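Local atomic coordinates of EvdO2 (Micromonospora carbonacea, PDB entry 4XAB), a protein that probably catalyses an oxidative cyclization in orthosomycin biosynthesis as a metal-dependent oxygenase of the phytanoyl-CoA dioxygenase family, with a double-stranded beta helix fold. Residues Arg19-Ala24 / Ser195-Pro200; Pro27-Glu32 / Ile146-Asp151; Glu84-Pro89 / Tyr229-Met234; Ser96-Phe101 / Glu107-Tyr112. All coordinates share one frame; numbering follows the deposited sequence.

Contact 1. Residues Arg19-Ala24 / Ser195-Pro200; sequences RSRGFA and SAVACP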
loop_
_atom_site.group_PDB
_atom_site.type_symbol
_atom_site.label_atom_id
_atom_site.label_comp_id
_atom_site.label_asym_id
_atom_site.label_seq_id
_atom_site.Cartn_x
_atom_site.Cartn_y
_atom_site.Cartn_z
ATOM N N ARG A 19 -12.388 7.135 9.737
ATOM C CA ARG A 19 -13.735 6.968 9.194
ATOM C C ARG A 19 -14.165 8.175 8.384
ATOM O O ARG A 19 -14.800 8.045 7.339
ATOM C CB ARG A 19 -14.758 6.740 10.314
ATOM C CG ARG A 19 -14.498 5.529 11.156
ATOM C CD ARG A 19 -14.323 4.300 10.317
ATOM N NE ARG A 19 -14.257 3.118 11.166
ATOM C CZ ARG A 19 -15.316 2.412 11.542
ATOM N NH1 ARG A 19 -16.534 2.757 11.136
ATOM N NH2 ARG A 19 -15.152 1.354 12.319
ATOM N N SER A 20 -13.798 9.351 8.882
ATOM C CA SER A 20 -14.181 10.613 8.285
ATOM C C SER A 20 -13.437 10.866 6.988
ATOM O O SER A 20 -14.041 11.219 5.976
ATOM C CB SER A 20 -13.905 11.760 9.264
ATOM O OG SER A 20 -14.039 13.010 8.611
ATOM N N ARG A 21 -12.126 10.670 7.029
ATOM C CA ARG A 21 -11.262 11.056 5.924
ATOM C C ARG A 21 -10.898 9.910 4.990
ATOM O O ARG A 21 -10.551 10.146 3.841
ATOM C CB ARG A 21 -9.977 11.690 6.470
ATOM C CG ARG A 21 -10.218 12.814 7.458
ATOM C CD ARG A 21 -8.948 13.627 7.653
ATOM N NE ARG A 21 -8.869 14.706 6.675
ATOM C CZ ARG A 21 -7.776 15.421 6.431
ATOM N NH1 ARG A 21 -6.653 15.152 7.086
ATOM N NH2 ARG A 21 -7.804 16.393 5.525
ATOM N N GLY A 22 -10.972 8.679 5.482
ATOM C CA GLY A 22 -10.644 7.515 4.677
ATOM C C GLY A 22 -9.198 7.062 4.767
ATOM O O GLY A 22 -8.791 6.107 4.087
ATOM N N PHE A 23 -8.415 7.780 5.566
ATOM C CA PHE A 23 -7.030 7.420 5.823
ATOM C C PHE A 23 -6.616 7.894 7.206
ATOM O O PHE A 23 -7.272 8.742 7.816
ATOM C CB PHE A 23 -6.100 8.026 4.772
ATOM C CG PHE A 23 -6.023 9.514 4.843
ATOM C CD1 PHE A 23 -4.994 10.141 5.541
ATOM C CD2 PHE A 23 -6.980 10.293 4.220
ATOM C CE1 PHE A 23 -4.941 11.513 5.609
ATOM C CE2 PHE A 23 -6.937 11.660 4.285
ATOM C CZ PHE A 23 -5.916 12.278 4.983
ATOM N N ALA A 24 -5.502 7.361 7.686
ATOM C CA ALA A 24 -4.981 7.812 8.983
ATOM C C ALA A 24 -3.503 7.586 9.045
ATOM O O ALA A 24 -2.992 6.630 8.460
ATOM C CB ALA A 24 -5.667 7.085 10.112
ATOM N N SER A 195 -6.774 19.113 -4.011
ATOM C CA SER A 195 -7.548 18.611 -2.877
ATOM C C SER A 195 -6.773 17.548 -2.098
ATOM O O SER A 195 -7.196 17.118 -1.030
ATOM C CB SER A 195 -8.878 18.040 -3.352
ATOM O OG SER A 195 -9.576 18.979 -4.148
ATOM N N ALA A 196 -5.622 17.151 -2.624
ATOM C CA ALA A 196 -4.844 16.074 -2.017
ATOM C C ALA A 196 -4.154 16.491 -0.723
ATOM O O ALA A 196 -3.800 17.662 -0.512
ATOM C CB ALA A 196 -3.799 15.549 -3.004
ATOM N N VAL A 197 -3.945 15.504 0.136
ATOM C CA VAL A 197 -3.215 15.694 1.377
ATOM C C VAL A 197 -2.076 14.679 1.446
ATOM O O VAL A 197 -2.301 13.495 1.245
ATOM C CB VAL A 197 -4.163 15.548 2.597
ATOM C CG1 VAL A 197 -3.368 15.576 3.872
ATOM C CG2 VAL A 197 -5.205 16.671 2.589
ATOM N N ALA A 198 -0.851 15.137 1.716
ATOM C CA ALA A 198 0.294 14.226 1.742
ATOM C C ALA A 198 0.532 13.693 3.138
ATOM O O ALA A 198 0.264 14.386 4.114
ATOM C CB ALA A 198 1.568 14.925 1.225
ATOM N N CYS A 199 1.071 12.479 3.213
ATOM C CA CYS A 199 1.307 11.805 4.484
ATOM C C CYS A 199 2.753 11.362 4.659
ATOM O O CYS A 199 3.058 10.166 4.580
ATOM C CB CYS A 199 0.374 10.596 4.609
ATOM S SG CYS A 199 -1.335 11.104 4.832
ATOM N N PRO A 200 3.653 12.322 4.919
ATOM C CA PRO A 200 5.025 11.905 5.214
ATOM C C PRO A 200 5.092 11.108 6.517
ATOM O O PRO A 200 4.226 11.261 7.384
ATOM C CB PRO A 200 5.775 13.232 5.324
ATOM C CG PRO A 200 4.968 14.189 4.491
ATOM C CD PRO A 200 3.545 13.786 4.796
#
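The ring of Phe23 meets two side chains of the Ser195-Pro200 segment, the thiol of Cys199 and a methyl of Val197. Cys199 SG comes to the ring obliquely, 3.7 Å from Phe23 CE1, with CD1 almost as near. It lies 4.6 Å from the ring centroid and 55° off the ring normal. This is a Cys sulfur-aromatic contact. Phe23 CZ is more loosely met by Val197 CG1, at 4.3 Å. Val197 CG2 meets the guanidinium of Arg21, 3.9 Å from NH2, and the two side chains cross at about a right angle. Val197 was modelled in two conformers, so both of its contacts hold for one of them.

Arg21 and Phe23 also touch each other. Phe23 CZ lies 3.6 Å above one face of the guanidinium, offset toward its rim. The Phe23 side chain sits in the crowded position between backbone N and carbonyl carbon (chi1 67°), which turns the ring toward Val197 and Cys199. Between the two residues, Gly22 follows the last helical residue, with a positive phi of 92°. A side chain here would jam against the preceding carbonyl, so the turn calls for glycine.

Farther out, Tyr162 stacks on Phe23, and the Tyr162 backbone is hydrogen-bonded to that of Val197. The Ala24 backbone is bonded to Val208 of strand 206-210. The contact thus joins strand 23-26, in the larger sheet, to strand 197-198, an outer strand of the smaller sheet.

The contact is mostly apolar, with a cationic group resting on a valine methyl and without a polar bond between the segments.

Contact 2. Residues Pro27-Glu32 / Ile146-Asp151; sequences PQVASE and IWTTLD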
loop_
_atom_site.group_PDB
_atom_site.type_symbol
_atom_site.label_atom_id
_atom_site.label_comp_id
_atom_site.label_asym_id
_atom_site.label_seq_id
_atom_site.Cartn_x
_atom_site.Cartn_y
_atom_site.Cartn_z
ATOM N N PRO A 27 2.042 7.299 13.733
ATOM C CA PRO A 27 3.451 7.706 13.741
ATOM C C PRO A 27 4.455 6.573 13.956
ATOM O O PRO A 27 5.546 6.631 13.385
ATOM C CB PRO A 27 3.515 8.703 14.902
ATOM C CG PRO A 27 2.151 9.288 14.945
ATOM C CD PRO A 27 1.225 8.130 14.641
ATOM N N GLN A 28 4.110 5.569 14.753
ATOM C CA GLN A 28 5.054 4.498 15.030
ATOM C C GLN A 28 4.332 3.168 15.250
ATOM O O GLN A 28 3.965 2.833 16.376
ATOM C CB GLN A 28 5.909 4.842 16.256
ATOM C CG GLN A 28 6.993 3.801 16.572
ATOM C CD GLN A 28 8.412 4.322 16.386
ATOM O OE1 GLN A 28 8.771 5.382 16.893
ATOM N NE2 GLN A 28 9.232 3.567 15.642
ATOM N N VAL A 29 4.116 2.410 14.184
ATOM C CA VAL A 29 3.421 1.133 14.313
ATOM C C VAL A 29 4.430 -0.021 14.432
ATOM O O VAL A 29 4.086 -1.107 14.882
ATOM C CB VAL A 29 2.455 0.890 13.128
ATOM C CG1 VAL A 29 3.209 0.440 11.890
ATOM C CG2 VAL A 29 1.391 -0.150 13.499
ATOM N N ALA A 30 5.667 0.230 14.014
ATOM C CA ALA A 30 6.755 -0.724 14.164
ATOM C C ALA A 30 7.846 -0.044 14.961
ATOM O O ALA A 30 8.162 1.116 14.711
ATOM C CB ALA A 30 7.290 -1.187 12.812
ATOM N N SER A 31 8.406 -0.762 15.930
ATOM C CA SER A 31 9.482 -0.220 16.751
ATOM C C SER A 31 10.748 -0.111 15.935
ATOM O O SER A 31 10.850 -0.703 14.865
ATOM C CB SER A 31 9.741 -1.109 17.956
ATOM O OG SER A 31 10.354 -2.316 17.526
ATOM N N GLU A 32 11.728 0.610 16.469
ATOM C CA GLU A 32 13.012 0.750 15.800
ATOM C C GLU A 32 13.666 -0.610 15.546
ATOM O O GLU A 32 14.279 -0.820 14.498
ATOM C CB GLU A 32 13.939 1.647 16.621
ATOM C CG GLU A 32 15.208 2.046 15.896
ATOM C CD GLU A 32 16.000 3.092 16.652
ATOM O OE1 GLU A 32 15.605 3.433 17.787
ATOM O OE2 GLU A 32 17.017 3.572 16.108
ATOM N N ILE A 146 -2.553 -1.259 5.457
ATOM C CA ILE A 146 -1.635 -0.636 6.415
ATOM C C ILE A 146 -0.240 -0.675 5.801
ATOM O O ILE A 146 0.369 -1.745 5.650
ATOM C CB ILE A 146 -1.667 -1.356 7.787
ATOM C CG1 ILE A 146 -3.072 -1.306 8.378
ATOM C CG2 ILE A 146 -0.723 -0.687 8.760
ATOM C CD1 ILE A 146 -3.257 -2.155 9.649
ATOM N N TRP A 147 0.217 0.510 5.406
ATOM C CA TRP A 147 1.455 0.757 4.679
ATOM C C TRP A 147 2.511 1.183 5.690
ATOM O O TRP A 147 2.503 2.332 6.108
ATOM C CB TRP A 147 1.188 1.861 3.640
ATOM C CG TRP A 147 2.207 2.188 2.559
ATOM C CD1 TRP A 147 2.269 1.656 1.293
ATOM C CD2 TRP A 147 3.217 3.213 2.607
ATOM N NE1 TRP A 147 3.288 2.251 0.579
ATOM C CE2 TRP A 147 3.881 3.208 1.359
ATOM C CE3 TRP A 147 3.635 4.116 3.588
ATOM C CZ2 TRP A 147 4.948 4.073 1.069
ATOM C CZ3 TRP A 147 4.699 4.980 3.295
ATOM C CH2 TRP A 147 5.336 4.948 2.048
ATOM N N THR A 148 3.379 0.262 6.106
ATOM C CA THR A 148 4.407 0.578 7.110
ATOM C C THR A 148 5.703 0.889 6.388
ATOM O O THR A 148 6.175 0.071 5.594
ATOM C CB THR A 148 4.654 -0.589 8.089
ATOM O OG1 THR A 148 3.448 -0.903 8.795
ATOM C CG2 THR A 148 5.778 -0.248 9.087
ATOM N N THR A 149 6.286 2.052 6.646
ATOM C CA THR A 149 7.506 2.401 5.927
ATOM C C THR A 149 8.725 1.957 6.727
ATOM O O THR A 149 8.716 1.983 7.959
ATOM C CB THR A 149 7.574 3.910 5.623
ATOM O OG1 THR A 149 8.711 4.185 4.803
ATOM C CG2 THR A 149 7.644 4.749 6.916
ATOM N N LEU A 150 9.764 1.518 6.019
ATOM C CA LEU A 150 11.023 1.124 6.649
ATOM C C LEU A 150 12.004 2.283 6.651
ATOM O O LEU A 150 13.059 2.224 7.290
ATOM C CB LEU A 150 11.655 -0.069 5.921
ATOM C CG LEU A 150 10.829 -1.333 5.730
ATOM C CD1 LEU A 150 11.736 -2.508 5.336
ATOM C CD2 LEU A 150 10.017 -1.647 6.977
ATOM N N ASP A 151 11.650 3.332 5.913
ATOM C CA ASP A 151 12.526 4.472 5.680
ATOM C C ASP A 151 11.752 5.750 5.932
ATOM O O ASP A 151 10.519 5.716 5.972
ATOM C CB ASP A 151 13.047 4.459 4.240
ATOM C CG ASP A 151 13.832 3.207 3.923
ATOM O OD1 ASP A 151 14.930 3.051 4.485
ATOM O OD2 ASP A 151 13.350 2.371 3.132
#
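Val29 and Thr148 cross obliquely, with one methyl of the valine laid against both branches of the threonine. Val29 CG1 is 3.4 Å from Thr148 OG1 and 3.9 Å from Thr148 CG2. Val29 was modelled in two conformers, and these distances belong to one of them. Thr148 CG2 is anti to the backbone N (chi1, to OG1, is -60°), which brings the methyl up to Ala30 CB at 4.1 Å. OG1 lies beside the backbone N, against Val29 CG1, and is also hydrogen-bonded to His90 NE2 of helix 89-102.

Thr148 belongs to strand 139-149 of the larger antiparallel sheet in the double-stranded beta helix. Pro27-Glu32 lies in the loop that leaves strand 23-26 and leads into helix 32-45. The contact is buried, with Ala206 of the neighbouring strand touching both Val29 and Thr148.

The loop also holds its own shape. Gln28 NE2 gives a nearly straight hydrogen bond (173°) to Ala30 O, 2.8 Å away. The acceptor lies in the Gln28 amide plane and the donor in the carbonyl plane. Ser31 follows as the N-cap of helix 32-45.

Contact 3. Residues Glu84-Pro89 / Tyr229-Met234; sequences ELLDSP and YVLVFM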
loop_
_atom_site.group_PDB
_atom_site.type_symbol
_atom_site.label_atom_id
_atom_site.label_comp_id
_atom_site.label_asym_id
_atom_site.label_seq_id
_atom_site.Cartn_x
_atom_site.Cartn_y
_atom_site.Cartn_z
ATOM N N GLU A 84 8.470 -15.777 8.618
ATOM C CA GLU A 84 8.679 -15.184 9.927
ATOM C C GLU A 84 7.846 -13.911 10.049
ATOM O O GLU A 84 7.642 -13.393 11.145
ATOM C CB GLU A 84 10.162 -14.880 10.142
ATOM N N LEU A 85 7.356 -13.423 8.912
ATOM C CA LEU A 85 6.628 -12.157 8.848
ATOM C C LEU A 85 5.290 -12.174 9.588
ATOM O O LEU A 85 5.029 -11.302 10.412
ATOM C CB LEU A 85 6.394 -11.758 7.388
ATOM C CG LEU A 85 7.556 -11.103 6.638
ATOM C CD1 LEU A 85 7.210 -10.901 5.176
ATOM C CD2 LEU A 85 7.921 -9.778 7.281
ATOM N N LEU A 86 4.439 -13.152 9.294
ATOM C CA LEU A 86 3.083 -13.150 9.847
ATOM C C LEU A 86 3.012 -13.770 11.245
ATOM O O LEU A 86 1.932 -13.928 11.811
ATOM C CB LEU A 86 2.116 -13.876 8.904
ATOM C CG LEU A 86 1.920 -13.294 7.496
ATOM C CD1 LEU A 86 0.673 -13.867 6.838
ATOM C CD2 LEU A 86 1.862 -11.777 7.507
ATOM N N ASP A 87 4.163 -14.120 11.803
ATOM C CA ASP A 87 4.220 -14.533 13.195
ATOM C C ASP A 87 4.281 -13.301 14.089
ATOM O O ASP A 87 3.879 -13.337 15.253
ATOM N N SER A 88 4.761 -12.204 13.510
ATOM C CA SER A 88 5.313 -11.081 14.262
ATOM C C SER A 88 4.338 -10.318 15.154
ATOM O O SER A 88 3.138 -10.275 14.892
ATOM C CB SER A 88 5.944 -10.090 13.289
ATOM O OG SER A 88 4.942 -9.413 12.550
ATOM N N PRO A 89 4.866 -9.690 16.214
ATOM C CA PRO A 89 4.051 -8.748 16.986
ATOM C C PRO A 89 3.531 -7.598 16.125
ATOM O O PRO A 89 2.464 -7.063 16.433
ATOM C CB PRO A 89 5.024 -8.239 18.060
ATOM C CG PRO A 89 5.994 -9.373 18.241
ATOM C CD PRO A 89 6.168 -9.954 16.856
ATOM N N TYR A 229 6.217 -1.982 3.746
ATOM C CA TYR A 229 5.636 -3.295 3.939
ATOM C C TYR A 229 4.151 -3.075 4.150
ATOM O O TYR A 229 3.745 -2.361 5.070
ATOM C CB TYR A 229 6.263 -4.019 5.125
ATOM C CG TYR A 229 5.629 -5.350 5.460
ATOM C CD1 TYR A 229 5.643 -6.398 4.548
ATOM C CD2 TYR A 229 5.041 -5.571 6.698
ATOM C CE1 TYR A 229 5.078 -7.619 4.853
ATOM C CE2 TYR A 229 4.475 -6.795 7.014
ATOM C CZ TYR A 229 4.498 -7.813 6.090
ATOM O OH TYR A 229 3.938 -9.033 6.388
ATOM N N VAL A 230 3.345 -3.654 3.273
ATOM C CA VAL A 230 1.921 -3.371 3.269
ATOM C C VAL A 230 1.164 -4.600 3.735
ATOM O O VAL A 230 1.394 -5.703 3.243
ATOM C CB VAL A 230 1.419 -2.958 1.859
ATOM C CG1 VAL A 230 -0.050 -2.601 1.917
ATOM C CG2 VAL A 230 2.227 -1.776 1.321
ATOM N N LEU A 231 0.267 -4.416 4.696
ATOM C CA LEU A 231 -0.628 -5.488 5.103
ATOM C C LEU A 231 -2.038 -5.101 4.719
ATOM O O LEU A 231 -2.484 -3.990 4.988
ATOM C CB LEU A 231 -0.525 -5.739 6.604
ATOM C CG LEU A 231 0.735 -6.477 7.038
ATOM C CD1 LEU A 231 0.907 -6.357 8.553
ATOM C CD2 LEU A 231 0.635 -7.947 6.610
ATOM N N VAL A 232 -2.720 -6.015 4.044
ATOM C CA VAL A 232 -4.100 -5.816 3.640
ATOM C C VAL A 232 -5.014 -6.688 4.489
ATOM O O VAL A 232 -4.739 -7.852 4.673
ATOM C CB VAL A 232 -4.277 -6.157 2.161
ATOM C CG1 VAL A 232 -5.746 -6.107 1.780
ATOM C CG2 VAL A 232 -3.429 -5.204 1.324
ATOM N N PHE A 233 -6.062 -6.089 5.046
ATOM C CA PHE A 233 -7.039 -6.801 5.862
ATOM C C PHE A 233 -8.406 -6.562 5.258
ATOM O O PHE A 233 -8.755 -5.419 4.941
ATOM C CB PHE A 233 -7.005 -6.318 7.324
ATOM C CG PHE A 233 -5.729 -6.662 8.047
ATOM C CD1 PHE A 233 -4.683 -5.741 8.135
ATOM C CD2 PHE A 233 -5.563 -7.909 8.629
ATOM C CE1 PHE A 233 -3.516 -6.070 8.798
ATOM C CE2 PHE A 233 -4.393 -8.240 9.290
ATOM C CZ PHE A 233 -3.363 -7.311 9.370
ATOM N N MET A 234 -9.195 -7.620 5.121
ATOM C CA MET A 234 -10.468 -7.469 4.437
ATOM C C MET A 234 -11.492 -8.483 4.901
ATOM O O MET A 234 -11.144 -9.537 5.426
ATOM C CB MET A 234 -10.263 -7.604 2.938
ATOM C CG MET A 234 -9.814 -8.980 2.547
ATOM S SD MET A 234 -9.140 -8.957 0.884
ATOM C CE MET A 234 -8.610 -10.654 0.714
#
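The Tyr229 ring meets Leu85 with its outer end, and the two side chains come from opposite directions. Leu85 CD1 approaches the ring obliquely, 3.9 Å from Tyr229 CE1. Leu85 CD2 is 4.1 Å from Tyr229 CZ, and Leu85 CB is 3.8 Å from Tyr229 OH. His90 and Tyr42, from two helices, also touch Tyr229. Tyr229 CG is anti to the backbone N (chi1 175°), which sends the ring out from strand 226-234 toward the loop.

Leu86 reaches the same phenol oxygen. Its CD2 is 3.6 Å from Tyr229 OH and 4.1 Å from Leu231 CD2. Leu86 and Leu231 slide past each other in opposite directions.

The loop Glu84-Pro89 turns into helix 89-102 here. Leu85 O accepts two bonds from Ser88, one from OG at 2.9 Å and one from the backbone N at 3.2 Å. Ser88 is the N-cap of that helix, and its OG is also bonded to Phe91 N.

Replacing Leu85 by alanine would take away both methyls on the ring and is likely to open a gap beside Tyr229 CE1 and CZ.

The contact joins this loop to a central strand of the double-stranded beta helix. Within Glu84-Pro89, the atoms nearest the phenol oxygen are leucine carbons. This buried join therefore rests on apolar packing, while the polar bonds of Ser88 shape the turn and cap the helix.

Contact 4. Residues Ser96-Phe101 / Glu107-Tyr112; sequences SIASAF and EELEFY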
loop_
_atom_site.group_PDB
_atom_site.type_symbol
_atom_site.label_atom_id
_atom_site.label_comp_id
_atom_site.label_asym_id
_atom_site.label_seq_id
_atom_site.Cartn_x
_atom_site.Cartn_y
_atom_site.Cartn_z
ATOM N N SER A 96 -5.032 -6.031 14.890
ATOM C CA SER A 96 -5.847 -5.402 15.927
ATOM C C SER A 96 -6.293 -4.009 15.512
ATOM O O SER A 96 -7.422 -3.612 15.774
ATOM C CB SER A 96 -5.081 -5.334 17.247
ATOM O OG SER A 96 -4.757 -6.646 17.673
ATOM N N ILE A 97 -5.401 -3.269 14.861
ATOM C CA ILE A 97 -5.744 -1.945 14.364
ATOM C C ILE A 97 -6.838 -2.061 13.299
ATOM O O ILE A 97 -7.807 -1.313 13.308
ATOM C CB ILE A 97 -4.504 -1.218 13.777
ATOM C CG1 ILE A 97 -3.539 -0.839 14.910
ATOM C CG2 ILE A 97 -4.929 0.018 13.014
ATOM C CD1 ILE A 97 -2.207 -0.270 14.429
ATOM N N ALA A 98 -6.682 -3.023 12.402
ATOM C CA ALA A 98 -7.645 -3.229 11.318
ATOM C C ALA A 98 -9.018 -3.545 11.889
ATOM O O ALA A 98 -10.034 -3.008 11.437
ATOM C CB ALA A 98 -7.181 -4.345 10.394
ATOM N N SER A 99 -9.024 -4.415 12.893
ATOM C CA SER A 99 -10.244 -4.786 13.592
ATOM C C SER A 99 -10.946 -3.570 14.193
ATOM O O SER A 99 -12.161 -3.400 14.032
ATOM C CB SER A 99 -9.926 -5.801 14.686
ATOM O OG SER A 99 -11.091 -6.079 15.436
ATOM N N ALA A 100 -10.180 -2.724 14.881
ATOM C CA ALA A 100 -10.733 -1.508 15.475
ATOM C C ALA A 100 -11.283 -0.564 14.411
ATOM O O ALA A 100 -12.357 0.017 14.569
ATOM C CB ALA A 100 -9.676 -0.797 16.305
ATOM N N PHE A 101 -10.548 -0.419 13.317
ATOM C CA PHE A 101 -10.936 0.529 12.280
ATOM C C PHE A 101 -12.109 0.025 11.431
ATOM O O PHE A 101 -12.878 0.827 10.910
ATOM C CB PHE A 101 -9.753 0.854 11.365
ATOM C CG PHE A 101 -8.776 1.853 11.952
ATOM C CD1 PHE A 101 -8.799 2.168 13.299
ATOM C CD2 PHE A 101 -7.832 2.465 11.143
ATOM C CE1 PHE A 101 -7.896 3.084 13.833
ATOM C CE2 PHE A 101 -6.926 3.383 11.664
ATOM C CZ PHE A 101 -6.960 3.694 13.009
ATOM N N GLU A 107 -10.775 -12.433 13.781
ATOM C CA GLU A 107 -10.979 -13.747 13.177
ATOM C C GLU A 107 -11.745 -13.695 11.860
ATOM O O GLU A 107 -11.719 -14.648 11.087
ATOM C CB GLU A 107 -11.716 -14.659 14.161
ATOM C CG GLU A 107 -10.955 -14.962 15.447
ATOM C CD GLU A 107 -11.138 -13.907 16.530
ATOM O OE1 GLU A 107 -11.697 -12.830 16.244
ATOM O OE2 GLU A 107 -10.725 -14.162 17.677
ATOM N N GLU A 108 -12.446 -12.590 11.624
ATOM C CA GLU A 108 -13.216 -12.394 10.398
ATOM C C GLU A 108 -12.371 -11.861 9.253
ATOM O O GLU A 108 -12.805 -11.853 8.106
ATOM C CB GLU A 108 -14.372 -11.427 10.652
ATOM C CG GLU A 108 -15.544 -12.046 11.372
ATOM C CD GLU A 108 -16.585 -11.025 11.775
ATOM O OE1 GLU A 108 -17.255 -11.240 12.807
ATOM O OE2 GLU A 108 -16.733 -10.010 11.064
ATOM N N LEU A 109 -11.167 -11.395 9.562
ATOM C CA LEU A 109 -10.354 -10.737 8.550
ATOM C C LEU A 109 -9.496 -11.710 7.768
ATOM O O LEU A 109 -8.765 -12.513 8.346
ATOM C CB LEU A 109 -9.458 -9.673 9.195
ATOM C CG LEU A 109 -10.229 -8.612 9.983
ATOM C CD1 LEU A 109 -9.263 -7.726 10.760
ATOM C CD2 LEU A 109 -11.069 -7.783 9.034
ATOM N N GLU A 110 -9.591 -11.625 6.445
ATOM C CA GLU A 110 -8.599 -12.228 5.571
ATOM C C GLU A 110 -7.467 -11.234 5.377
ATOM O O GLU A 110 -7.675 -10.029 5.494
ATOM C CB GLU A 110 -9.221 -12.611 4.232
ATOM C CG GLU A 110 -10.232 -13.734 4.366
ATOM C CD GLU A 110 -10.998 -13.989 3.089
ATOM O OE1 GLU A 110 -10.401 -13.870 1.999
ATOM O OE2 GLU A 110 -12.202 -14.304 3.186
ATOM N N PHE A 111 -6.271 -11.729 5.085
ATOM C CA PHE A 111 -5.127 -10.833 4.985
ATOM C C PHE A 111 -4.028 -11.365 4.090
ATOM O O PHE A 111 -3.953 -12.561 3.810
ATOM C CB PHE A 111 -4.557 -10.550 6.386
ATOM C CG PHE A 111 -4.311 -11.791 7.200
ATOM C CD1 PHE A 111 -5.264 -12.245 8.101
ATOM C CD2 PHE A 111 -3.139 -12.515 7.053
ATOM C CE1 PHE A 111 -5.044 -13.393 8.845
ATOM C CE2 PHE A 111 -2.920 -13.668 7.790
ATOM C CZ PHE A 111 -3.870 -14.102 8.688
ATOM N N TYR A 112 -3.176 -10.454 3.640
ATOM C CA TYR A 112 -1.942 -10.834 2.970
ATOM C C TYR A 112 -0.957 -9.671 3.017
ATOM O O TYR A 112 -1.328 -8.530 3.327
ATOM C CB TYR A 112 -2.205 -11.265 1.520
ATOM C CG TYR A 112 -2.813 -10.189 0.653
ATOM C CD1 TYR A 112 -4.194 -10.035 0.568
ATOM C CD2 TYR A 112 -2.007 -9.327 -0.089
ATOM C CE1 TYR A 112 -4.753 -9.049 -0.218
ATOM C CE2 TYR A 112 -2.562 -8.337 -0.883
ATOM C CZ TYR A 112 -3.934 -8.210 -0.944
ATOM O OH TYR A 112 -4.490 -7.231 -1.728
#
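Leu109 reaches the helix through two torsions. CG is anti to the carbonyl carbon (chi1 -57°), and CD1 is anti to CA (chi2 171°). The side chain is therefore extended, and its CD1 methyl does all the close touching. That methyl sits 4.0 Å from Ala98 CB and 3.9 Å from Ser99 N. Ser99 CB is a looser neighbour, 4.4 Å from CD1. The leucine thus comes against the helix backbone itself, beside a residue whose side chain is one methyl. The small alanine is consistent with so close an approach.

Ser99 takes part through its backbone and CB. Its hydroxyl is used elsewhere, in a hydrogen bond to Met104 O in the turn that follows the helix. Leu109 also touches Met104, in the connection between the two segments.

This is a helix-to-strand join made over a short connection of five residues. Leu109 lies next to Glu110, whose backbone pairs with Met234; Tyr112 pairs with Val232. On the helix, Ala98 also touches Phe233 of strand 226-234 and Leu144 of strand 139-149. Helix 89-102 thus packs on the larger sheet of the double-stranded beta helix, with Leu109 meeting it beside these strands.

How the contacts relate
All four contacts reach the larger antiparallel sheet. Contacts 2 and 3 lie on neighbouring strands, their centres about 12 Å apart, with a probable hydrogen bond of 2.8 Å from Tyr229 N to Thr148 O. Contacts 3 and 4 are nearer, with centres about 10 Å apart, and share strand pairing and the touch of Phe233 CG on Ala98 CB at 3.6 Å. Helix 89-102 links contact 4 to contact 2, where Ile97 CD1 meets Val29 CG2 at 3.7 Å. Contacts 1 and 2 have centres about 17 Å apart. The nickel ion, held by His129, Asp131 and His215, is about 11 Å from the Phe23 side chain and about 13 Å from that of Leu231.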